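Local coordinates for protein glucose-6-phosphate isomerase (Plasmodium falciparum, PDB 3QKI) that probably interconverts alpha-D-glucose 6-phosphate and beta-D-fructose 6-phosphate, the isomerase step near the start of glycolysis, at residues 60-65 and 340-345; 355-360 and 533-538; 444-449 and 516-521. All blocks are in the same frame, centred on the assembly; numbering follows the deposited sequence.

Contact 1 of 3, residues 60-65 and 340-345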
loop_
_atom_site.group_PDB
_atom_site.type_symbol
_atom_site.label_atom_id
_atom_site.label_comp_id
_atom_site.label_asym_id
_atom_site.label_seq_id
_atom_site.Cartn_x
_atom_site.Cartn_y
_atom_site.Cartn_z
ATOM N N LYS A 60 -2.401 23.548 -18.113
ATOM C CA LYS A 60 -2.981 22.581 -19.054
ATOM C C LYS A 60 -1.925 22.023 -20.006
ATOM O O LYS A 60 -1.169 22.803 -20.603
ATOM C CB LYS A 60 -4.127 23.212 -19.868
ATOM N N PHE A 61 -1.871 20.683 -20.155
ATOM C CA PHE A 61 -0.995 20.025 -21.122
ATOM C C PHE A 61 -1.738 18.882 -21.717
ATOM O O PHE A 61 -2.076 17.926 -21.007
ATOM C CB PHE A 61 0.384 19.582 -20.583
ATOM C CG PHE A 61 1.275 18.968 -21.649
ATOM C CD1 PHE A 61 1.718 17.660 -21.538
ATOM C CD2 PHE A 61 1.617 19.684 -22.794
ATOM C CE1 PHE A 61 2.524 17.092 -22.527
ATOM C CE2 PHE A 61 2.417 19.109 -23.785
ATOM C CZ PHE A 61 2.852 17.810 -23.654
ATOM N N LYS A 62 -2.020 18.986 -23.023
ATOM C CA LYS A 62 -2.777 17.999 -23.790
ATOM C C LYS A 62 -4.184 17.796 -23.174
ATOM O O LYS A 62 -4.965 18.748 -23.070
ATOM C CB LYS A 62 -2.003 16.649 -23.952
ATOM C CG LYS A 62 -0.612 16.768 -24.584
ATOM C CD LYS A 62 -0.634 16.672 -26.097
ATOM C CE LYS A 62 0.760 16.802 -26.653
ATOM N NZ LYS A 62 0.739 16.978 -28.133
ATOM N N ASN A 63 -4.443 16.563 -22.731
ATOM C CA ASN A 63 -5.713 16.112 -22.180
ATOM C C ASN A 63 -5.805 16.174 -20.639
ATOM O O ASN A 63 -6.522 15.369 -20.027
ATOM C CB ASN A 63 -6.042 14.718 -22.747
ATOM C CG ASN A 63 -4.852 13.816 -22.984
ATOM O OD1 ASN A 63 -4.514 12.978 -22.150
ATOM N ND2 ASN A 63 -4.208 13.947 -24.136
ATOM N N PHE A 64 -5.093 17.142 -20.001
ATOM C CA PHE A 64 -5.120 17.271 -18.544
ATOM C C PHE A 64 -4.821 18.624 -17.966
ATOM O O PHE A 64 -4.093 19.421 -18.572
ATOM C CB PHE A 64 -4.279 16.177 -17.860
ATOM C CG PHE A 64 -2.802 16.436 -17.654
ATOM C CD1 PHE A 64 -1.869 16.007 -18.589
ATOM C CD2 PHE A 64 -2.338 16.998 -16.475
ATOM C CE1 PHE A 64 -0.506 16.211 -18.383
ATOM C CE2 PHE A 64 -0.969 17.199 -16.268
ATOM C CZ PHE A 64 -0.065 16.792 -17.215
ATOM N N TYR A 65 -5.338 18.853 -16.754
ATOM C CA TYR A 65 -5.103 20.033 -15.937
ATOM C C TYR A 65 -4.319 19.639 -14.673
ATOM O O TYR A 65 -4.592 18.600 -14.055
ATOM C CB TYR A 65 -6.445 20.657 -15.479
ATOM C CG TYR A 65 -7.213 21.484 -16.495
ATOM C CD1 TYR A 65 -7.850 22.664 -16.120
ATOM C CD2 TYR A 65 -7.412 21.027 -17.796
ATOM C CE1 TYR A 65 -8.605 23.403 -17.033
ATOM C CE2 TYR A 65 -8.121 21.785 -18.732
ATOM C CZ TYR A 65 -8.717 22.971 -18.346
ATOM O OH TYR A 65 -9.463 23.689 -19.254
ATOM N N CYS A 340 4.487 8.877 -23.183
ATOM C CA CYS A 340 5.738 9.046 -22.437
ATOM C C CYS A 340 6.600 10.077 -23.147
ATOM O O CYS A 340 7.130 11.000 -22.516
ATOM C CB CYS A 340 6.486 7.722 -22.305
ATOM S SG CYS A 340 5.617 6.466 -21.332
ATOM N N HIS A 341 6.738 9.904 -24.476
ATOM C CA HIS A 341 7.559 10.765 -25.312
ATOM C C HIS A 341 7.104 12.221 -25.312
ATOM O O HIS A 341 7.941 13.111 -25.133
ATOM C CB HIS A 341 7.657 10.216 -26.742
ATOM C CG HIS A 341 8.501 11.080 -27.634
ATOM N ND1 HIS A 341 9.857 11.246 -27.406
ATOM C CD2 HIS A 341 8.146 11.820 -28.707
ATOM C CE1 HIS A 341 10.287 12.046 -28.365
ATOM N NE2 HIS A 341 9.297 12.403 -29.180
ATOM N N ASP A 342 5.785 12.472 -25.474
ATOM C CA ASP A 342 5.244 13.832 -25.482
ATOM C C ASP A 342 5.443 14.546 -24.158
ATOM O O ASP A 342 5.772 15.733 -24.155
ATOM C CB ASP A 342 3.775 13.847 -25.926
ATOM C CG ASP A 342 3.600 13.581 -27.411
ATOM O OD1 ASP A 342 4.613 13.651 -28.153
ATOM O OD2 ASP A 342 2.461 13.305 -27.829
ATOM N N MET A 343 5.318 13.823 -23.033
ATOM C CA MET A 343 5.594 14.408 -21.717
ATOM C C MET A 343 7.123 14.639 -21.547
ATOM O O MET A 343 7.505 15.660 -20.989
ATOM C CB MET A 343 5.016 13.540 -20.585
ATOM C CG MET A 343 5.267 14.101 -19.169
ATOM S SD MET A 343 4.643 15.784 -18.883
ATOM C CE MET A 343 2.930 15.451 -18.806
ATOM N N ASP A 344 7.991 13.715 -22.060
ATOM C CA ASP A 344 9.446 13.889 -22.026
ATOM C C ASP A 344 9.833 15.200 -22.741
ATOM O O ASP A 344 10.631 15.979 -22.201
ATOM C CB ASP A 344 10.188 12.733 -22.714
ATOM C CG ASP A 344 10.153 11.401 -21.991
ATOM O OD1 ASP A 344 9.773 11.375 -20.788
ATOM O OD2 ASP A 344 10.420 10.370 -22.645
ATOM N N GLU A 345 9.260 15.434 -23.943
ATOM C CA GLU A 345 9.514 16.638 -24.760
ATOM C C GLU A 345 9.101 17.911 -24.041
ATOM O O GLU A 345 9.827 18.909 -24.078
ATOM C CB GLU A 345 8.816 16.533 -26.130
ATOM C CG GLU A 345 9.435 15.479 -27.032
ATOM C CD GLU A 345 10.718 15.914 -27.717
ATOM O OE1 GLU A 345 10.648 16.828 -28.566
ATOM O OE2 GLU A 345 11.784 15.323 -27.432
#
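The beta hairpin at the edge of the mixed sheet rests here on helix 330-349, with F61, K62 and F64 set against D342 and M343. The methyl of M343 reaches both rings. M343 CE lies in the plane of the F64 ring, at its edge, 3.5 Å from F64 CE1, and the same methyl is 3.7 Å from F61 CD1, approached obliquely. M343 gets there by leaving its backbone with CG anti to N (chi1 -180°) and then folding at chi2 and chi3, which swings the thioether end toward the two rings; SD sits 5.3 Å from the F61 centroid, an oblique Met-aromatic contact. F61 also brings its far end to the helix backbone, CZ being 3.6 Å from D342 O. The strands 58-61 and 64-70 are joined by a two-residue type II' turn, K62 (phi 58°) and N63, closed by F61 N to F64 O at 3.0 Å and a weak bond from F64 N to F61 O. The K62 side chain runs back over the F61 ring, CG 3.6 Å above the centre of one face. K62 NZ stops 4.1 Å from D342 OD2, too far for a salt bridge; that carboxylate oxygen is hydrogen-bonded instead by Y524 of helix 523-543. On strand 64-70, the ring of Y65 stacks on that of Y593 of the second subunit.

Contact 2 of 3, residues 355-360 and 533-538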
loop_
_atom_site.group_PDB
_atom_site.type_symbol
_atom_site.label_atom_id
_atom_site.label_comp_id
_atom_site.label_asym_id
_atom_site.label_seq_id
_atom_site.Cartn_x
_atom_site.Cartn_y
_atom_site.Cartn_z
ATOM N N ASN A 355 6.543 24.487 -16.930
ATOM C CA ASN A 355 6.990 23.103 -16.970
ATOM C C ASN A 355 6.331 22.297 -15.828
ATOM O O ASN A 355 6.706 22.423 -14.653
ATOM C CB ASN A 355 8.516 23.092 -16.908
ATOM C CG ASN A 355 9.136 21.779 -17.272
ATOM O OD1 ASN A 355 8.734 20.709 -16.780
ATOM N ND2 ASN A 355 10.174 21.840 -18.107
ATOM N N ILE A 356 5.324 21.504 -16.183
ATOM C CA ILE A 356 4.505 20.723 -15.240
ATOM C C ILE A 356 5.316 19.802 -14.286
ATOM O O ILE A 356 5.206 19.987 -13.072
ATOM C CB ILE A 356 3.292 20.057 -15.949
ATOM C CG1 ILE A 356 2.283 21.126 -16.362
ATOM C CG2 ILE A 356 2.615 18.991 -15.058
ATOM C CD1 ILE A 356 1.303 20.706 -17.435
ATOM N N PRO A 357 6.190 18.889 -14.767
ATOM C CA PRO A 357 6.980 18.070 -13.811
ATOM C C PRO A 357 7.921 18.906 -12.936
ATOM O O PRO A 357 8.166 18.556 -11.783
ATOM C CB PRO A 357 7.791 17.142 -14.717
ATOM C CG PRO A 357 7.162 17.222 -16.066
ATOM C CD PRO A 357 6.475 18.512 -16.173
ATOM N N VAL A 358 8.477 20.010 -13.493
ATOM C CA VAL A 358 9.367 20.875 -12.726
ATOM C C VAL A 358 8.596 21.562 -11.586
ATOM O O VAL A 358 9.066 21.547 -10.437
ATOM C CB VAL A 358 10.144 21.875 -13.627
ATOM C CG1 VAL A 358 10.796 22.983 -12.784
ATOM C CG2 VAL A 358 11.201 21.138 -14.457
ATOM N N LEU A 359 7.417 22.133 -11.899
ATOM C CA LEU A 359 6.573 22.805 -10.899
ATOM C C LEU A 359 6.104 21.821 -9.819
ATOM O O LEU A 359 6.022 22.191 -8.652
ATOM C CB LEU A 359 5.370 23.476 -11.574
ATOM C CG LEU A 359 5.704 24.689 -12.483
ATOM C CD1 LEU A 359 4.467 25.139 -13.257
ATOM C CD2 LEU A 359 6.288 25.829 -11.666
ATOM N N LEU A 360 5.855 20.561 -10.202
ATOM C CA LEU A 360 5.455 19.506 -9.260
ATOM C C LEU A 360 6.631 19.153 -8.341
ATOM O O LEU A 360 6.468 19.054 -7.135
ATOM C CB LEU A 360 4.935 18.282 -10.033
ATOM C CG LEU A 360 4.223 17.197 -9.214
ATOM C CD1 LEU A 360 3.020 17.778 -8.443
ATOM C CD2 LEU A 360 3.703 16.093 -10.117
ATOM N N TYR A 533 5.663 11.565 -13.571
ATOM C CA TYR A 533 6.307 11.189 -12.314
ATOM C C TYR A 533 7.791 10.859 -12.486
ATOM O O TYR A 533 8.599 11.274 -11.639
ATOM C CB TYR A 533 5.521 10.079 -11.572
ATOM C CG TYR A 533 4.381 10.664 -10.773
ATOM C CD1 TYR A 533 3.185 11.036 -11.392
ATOM C CD2 TYR A 533 4.534 10.960 -9.419
ATOM C CE1 TYR A 533 2.162 11.666 -10.678
ATOM C CE2 TYR A 533 3.513 11.588 -8.695
ATOM C CZ TYR A 533 2.324 11.924 -9.325
ATOM O OH TYR A 533 1.309 12.535 -8.618
ATOM N N GLU A 534 8.169 10.186 -13.596
ATOM C CA GLU A 534 9.602 9.907 -13.851
ATOM C C GLU A 534 10.344 11.259 -14.007
ATOM O O GLU A 534 11.396 11.459 -13.399
ATOM C CB GLU A 534 9.804 9.058 -15.127
ATOM C CG GLU A 534 9.369 7.599 -15.018
ATOM C CD GLU A 534 9.676 6.758 -16.248
ATOM O OE1 GLU A 534 10.026 7.338 -17.304
ATOM O OE2 GLU A 534 9.611 5.511 -16.148
ATOM N N SER A 535 9.735 12.206 -14.737
ATOM C CA SER A 535 10.295 13.550 -14.931
ATOM C C SER A 535 10.362 14.306 -13.600
ATOM O O SER A 535 11.398 14.888 -13.295
ATOM C CB SER A 535 9.479 14.335 -15.948
ATOM O OG SER A 535 9.416 13.665 -17.192
ATOM N N ARG A 536 9.278 14.266 -12.792
ATOM C CA ARG A 536 9.227 14.925 -11.489
ATOM C C ARG A 536 10.346 14.445 -10.587
ATOM O O ARG A 536 11.000 15.274 -9.963
ATOM C CB ARG A 536 7.835 14.715 -10.825
ATOM C CG ARG A 536 7.670 15.319 -9.428
ATOM C CD ARG A 536 7.870 14.249 -8.371
ATOM N NE ARG A 536 7.493 14.670 -7.016
ATOM C CZ ARG A 536 6.258 14.599 -6.526
ATOM N NH1 ARG A 536 5.257 14.176 -7.285
ATOM N NH2 ARG A 536 6.014 14.966 -5.277
ATOM N N ILE A 537 10.576 13.106 -10.520
ATOM C CA ILE A 537 11.638 12.523 -9.689
ATOM C C ILE A 537 13.042 12.935 -10.142
ATOM O O ILE A 537 13.875 13.297 -9.304
ATOM C CB ILE A 537 11.427 11.004 -9.477
ATOM C CG1 ILE A 537 10.250 10.766 -8.482
ATOM C CG2 ILE A 537 12.683 10.280 -9.035
ATOM C CD1 ILE A 537 10.284 11.632 -7.101
ATOM N N VAL A 538 13.277 12.944 -11.459
ATOM C CA VAL A 538 14.547 13.371 -12.031
ATOM C C VAL A 538 14.794 14.870 -11.676
ATOM O O VAL A 538 15.874 15.203 -11.198
ATOM C CB VAL A 538 14.610 13.092 -13.558
ATOM C CG1 VAL A 538 15.732 13.879 -14.229
ATOM C CG2 VAL A 538 14.744 11.599 -13.833
#
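This is a buried helix-helix crossing in which the first turn of helix 356-371 lies against the middle of helix 523-543, through P357 and L360 on one side and S535 and R536 on the other. The short axes approach to 8.0 Å at a crossing angle of -52°. P357 makes the tight point: its CB is 3.5 Å from S535 CB, closer than carbons usually pack, and 3.8 Å from R536 N. The CA atoms of P357 and R536, 4.5 Å apart, are the nearest pair across the two segments. One turn on, L360 lies over a face of the R536 guanidinium, CG 3.7 Å from NH1, and meets the aliphatic CG of the same arginine at 3.9 Å. With CG of R536 opposite the backbone N (chi1 178°), the chain bends at chi2 (-99°), carrying the flat group past the leucine. The buried guanidinium forms salt bridges to E444 through NH2 and to E540 through NE. N355 is the N-cap of helix 356-371, its OD1 accepting a weak bond from V358 N. Around the crossing, F347 of helix 330-349 touches P357 and S535, I356 reaches K59 and F61 of strand 58-61, and Y533 and I537 pack on helix 388-400.

Contact 3 of 3, residues 444-449 and 516-521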
loop_
_atom_site.group_PDB
_atom_site.type_symbol
_atom_site.label_atom_id
_atom_site.label_comp_id
_atom_site.label_asym_id
_atom_site.label_seq_id
_atom_site.Cartn_x
_atom_site.Cartn_y
_atom_site.Cartn_z
ATOM N N GLU A 444 -1.582 14.234 -3.417
ATOM C CA GLU A 444 -1.595 14.367 -4.868
ATOM C C GLU A 444 -2.792 13.520 -5.319
ATOM O O GLU A 444 -2.784 12.298 -5.156
ATOM C CB GLU A 444 -0.259 13.911 -5.479
ATOM C CG GLU A 444 0.873 14.861 -5.132
ATOM C CD GLU A 444 2.289 14.493 -5.547
ATOM O OE1 GLU A 444 2.455 13.714 -6.511
ATOM O OE2 GLU A 444 3.238 15.036 -4.934
ATOM N N LEU A 445 -3.862 14.204 -5.744
ATOM C CA LEU A 445 -5.125 13.606 -6.186
ATOM C C LEU A 445 -5.147 13.542 -7.700
ATOM O O LEU A 445 -4.787 14.525 -8.371
ATOM C CB LEU A 445 -6.346 14.381 -5.662
ATOM C CG LEU A 445 -6.408 14.732 -4.144
ATOM C CD1 LEU A 445 -7.719 15.389 -3.794
ATOM C CD2 LEU A 445 -6.281 13.525 -3.287
ATOM N N ILE A 446 -5.487 12.346 -8.235
ATOM C CA ILE A 446 -5.521 12.071 -9.673
ATOM C C ILE A 446 -6.926 11.602 -10.010
ATOM O O ILE A 446 -7.449 10.702 -9.346
ATOM C CB ILE A 446 -4.412 11.055 -10.090
ATOM C CG1 ILE A 446 -3.022 11.613 -9.727
ATOM C CG2 ILE A 446 -4.493 10.748 -11.597
ATOM C CD1 ILE A 446 -1.949 10.584 -9.448
ATOM N N GLY A 447 -7.564 12.284 -10.958
ATOM C CA GLY A 447 -8.932 11.973 -11.340
ATOM C C GLY A 447 -9.130 12.057 -12.832
ATOM O O GLY A 447 -8.309 12.672 -13.532
ATOM N N PHE A 448 -10.218 11.422 -13.321
ATOM C CA PHE A 448 -10.579 11.374 -14.737
ATOM C C PHE A 448 -12.007 11.816 -14.952
ATOM O O PHE A 448 -12.841 11.675 -14.052
ATOM C CB PHE A 448 -10.351 9.966 -15.302
ATOM C CG PHE A 448 -8.926 9.509 -15.110
ATOM C CD1 PHE A 448 -8.539 8.853 -13.942
ATOM C CD2 PHE A 448 -7.952 9.796 -16.059
ATOM C CE1 PHE A 448 -7.200 8.504 -13.731
ATOM C CE2 PHE A 448 -6.613 9.449 -15.835
ATOM C CZ PHE A 448 -6.253 8.792 -14.680
ATOM N N LYS A 449 -12.295 12.345 -16.152
ATOM C CA LYS A 449 -13.649 12.781 -16.513
ATOM C C LYS A 449 -14.544 11.604 -16.830
ATOM O O LYS A 449 -15.758 11.684 -16.624
ATOM C CB LYS A 449 -13.593 13.723 -17.723
ATOM C CG LYS A 449 -13.128 15.138 -17.367
ATOM C CD LYS A 449 -12.981 16.012 -18.632
ATOM C CE LYS A 449 -14.317 16.176 -19.357
ATOM N NZ LYS A 449 -14.312 17.336 -20.282
ATOM N N LEU A 516 -4.687 16.562 -10.275
ATOM C CA LEU A 516 -4.367 16.173 -11.654
ATOM C C LEU A 516 -5.663 15.623 -12.241
ATOM O O LEU A 516 -6.159 14.592 -11.761
ATOM C CB LEU A 516 -3.239 15.118 -11.725
ATOM C CG LEU A 516 -1.839 15.576 -11.343
ATOM C CD1 LEU A 516 -0.901 14.379 -11.126
ATOM C CD2 LEU A 516 -1.231 16.479 -12.419
ATOM N N LEU A 517 -6.241 16.343 -13.231
ATOM C CA LEU A 517 -7.503 15.923 -13.837
ATOM C C LEU A 517 -7.331 15.672 -15.321
ATOM O O LEU A 517 -7.075 16.610 -16.068
ATOM C CB LEU A 517 -8.664 16.924 -13.545
ATOM C CG LEU A 517 -10.051 16.631 -14.171
ATOM C CD1 LEU A 517 -10.584 15.242 -13.770
ATOM C CD2 LEU A 517 -11.061 17.696 -13.761
ATOM N N PHE A 518 -7.476 14.399 -15.735
ATOM C CA PHE A 518 -7.330 13.980 -17.136
ATOM C C PHE A 518 -8.699 13.762 -17.742
ATOM O O PHE A 518 -9.662 13.552 -17.011
ATOM C CB PHE A 518 -6.535 12.662 -17.216
ATOM C CG PHE A 518 -5.088 12.682 -16.749
ATOM C CD1 PHE A 518 -4.049 12.782 -17.662
ATOM C CD2 PHE A 518 -4.772 12.558 -15.401
ATOM C CE1 PHE A 518 -2.717 12.797 -17.238
ATOM C CE2 PHE A 518 -3.448 12.552 -14.976
ATOM C CZ PHE A 518 -2.421 12.667 -15.896
ATOM N N ASP A 519 -8.813 13.752 -19.070
ATOM C CA ASP A 519 -10.131 13.466 -19.632
ATOM C C ASP A 519 -10.470 11.964 -19.525
ATOM O O ASP A 519 -11.549 11.584 -19.073
ATOM C CB ASP A 519 -10.259 13.994 -21.074
ATOM C CG ASP A 519 -9.369 13.339 -22.118
ATOM O OD1 ASP A 519 -8.337 12.723 -21.732
ATOM O OD2 ASP A 519 -9.697 13.443 -23.325
ATOM N N GLU A 520 -9.518 11.110 -19.870
ATOM C CA GLU A 520 -9.752 9.670 -19.880
ATOM C C GLU A 520 -8.431 8.964 -19.561
ATOM O O GLU A 520 -7.367 9.489 -19.890
ATOM C CB GLU A 520 -10.191 9.323 -21.328
ATOM C CG GLU A 520 -10.571 7.883 -21.606
ATOM C CD GLU A 520 -11.154 7.659 -22.990
ATOM O OE1 GLU A 520 -10.774 8.401 -23.926
ATOM O OE2 GLU A 520 -11.982 6.728 -23.138
ATOM N N LEU A 521 -8.493 7.767 -18.986
ATOM C CA LEU A 521 -7.292 6.954 -18.784
ATOM C C LEU A 521 -7.205 5.965 -19.952
ATOM O O LEU A 521 -7.782 4.876 -19.917
ATOM C CB LEU A 521 -7.266 6.249 -17.421
ATOM C CG LEU A 521 -5.985 5.427 -17.106
ATOM C CD1 LEU A 521 -4.696 6.259 -17.271
ATOM C CD2 LEU A 521 -6.068 4.800 -15.732
#
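F448 (chi1 -57°) and F518 (chi1 -64°) both hold CG anti to the carbonyl carbon; the parallel register puts their CB atoms on one face of the sheet, and the matching torsions lay the two rings side by side. The planes are inclined by only 24° but slid apart, with centroids 5.4 Å apart and little overlap; the closest touch of the two side chains is F448 CD2 on F518 CB at 3.4 Å. L521, in the loop that follows, brings its CB over one face of the F448 ring, 3.9 Å from the centroid, a CH-pi contact. I446 and L516 continue this face, CG1 to CD1. Strands 443-448 and 513-518 are parallel neighbours in the mixed sheet, and their ladder is regular: L516 N to L445 O, G447 N to L516 O at 2.8 Å, then F518 N to G447 O at 2.9 Å. CA-H...O contacts, such as F448 CA to F518 O, accompany it. On the other face G447 has no side chain, and L517 CD1 comes to 3.4 Å from G447 O. Further on, K449 N donates to F518 O at 3.0 Å and, weakly, to D519 O. Its ammonium continues to the second subunit, hydrogen-bonding Y593 O and making a cation-pi contact with that tyrosine. Helix 523-543 packs Y533 against I446 and L516, while helix 464-481 meets L445 and L517 from the opposite face.

From the N terminus, the hairpin of 60-65 comes first and meets helix 330-349 only after 274 residues, closing contact 1. The chain then enters helix 356-371, opening contact 2, which closes at helix 523-543. Contact 3 is nested within that loop: strand 443-448 pairs with 513-518, and the chain passes from the latter through a short loop into helix 523-543. The three meet physically. M343 packs on P357, joining contacts 1 and 2; strand 64-70 pairs with 513-518, with F64 packed on F518, joining 1 and 3; and a hydrogen bond between Y533 OH and E444 OE1 joins 2 and 3. Sheet edge, sheet centre and three helices are thereby tied together.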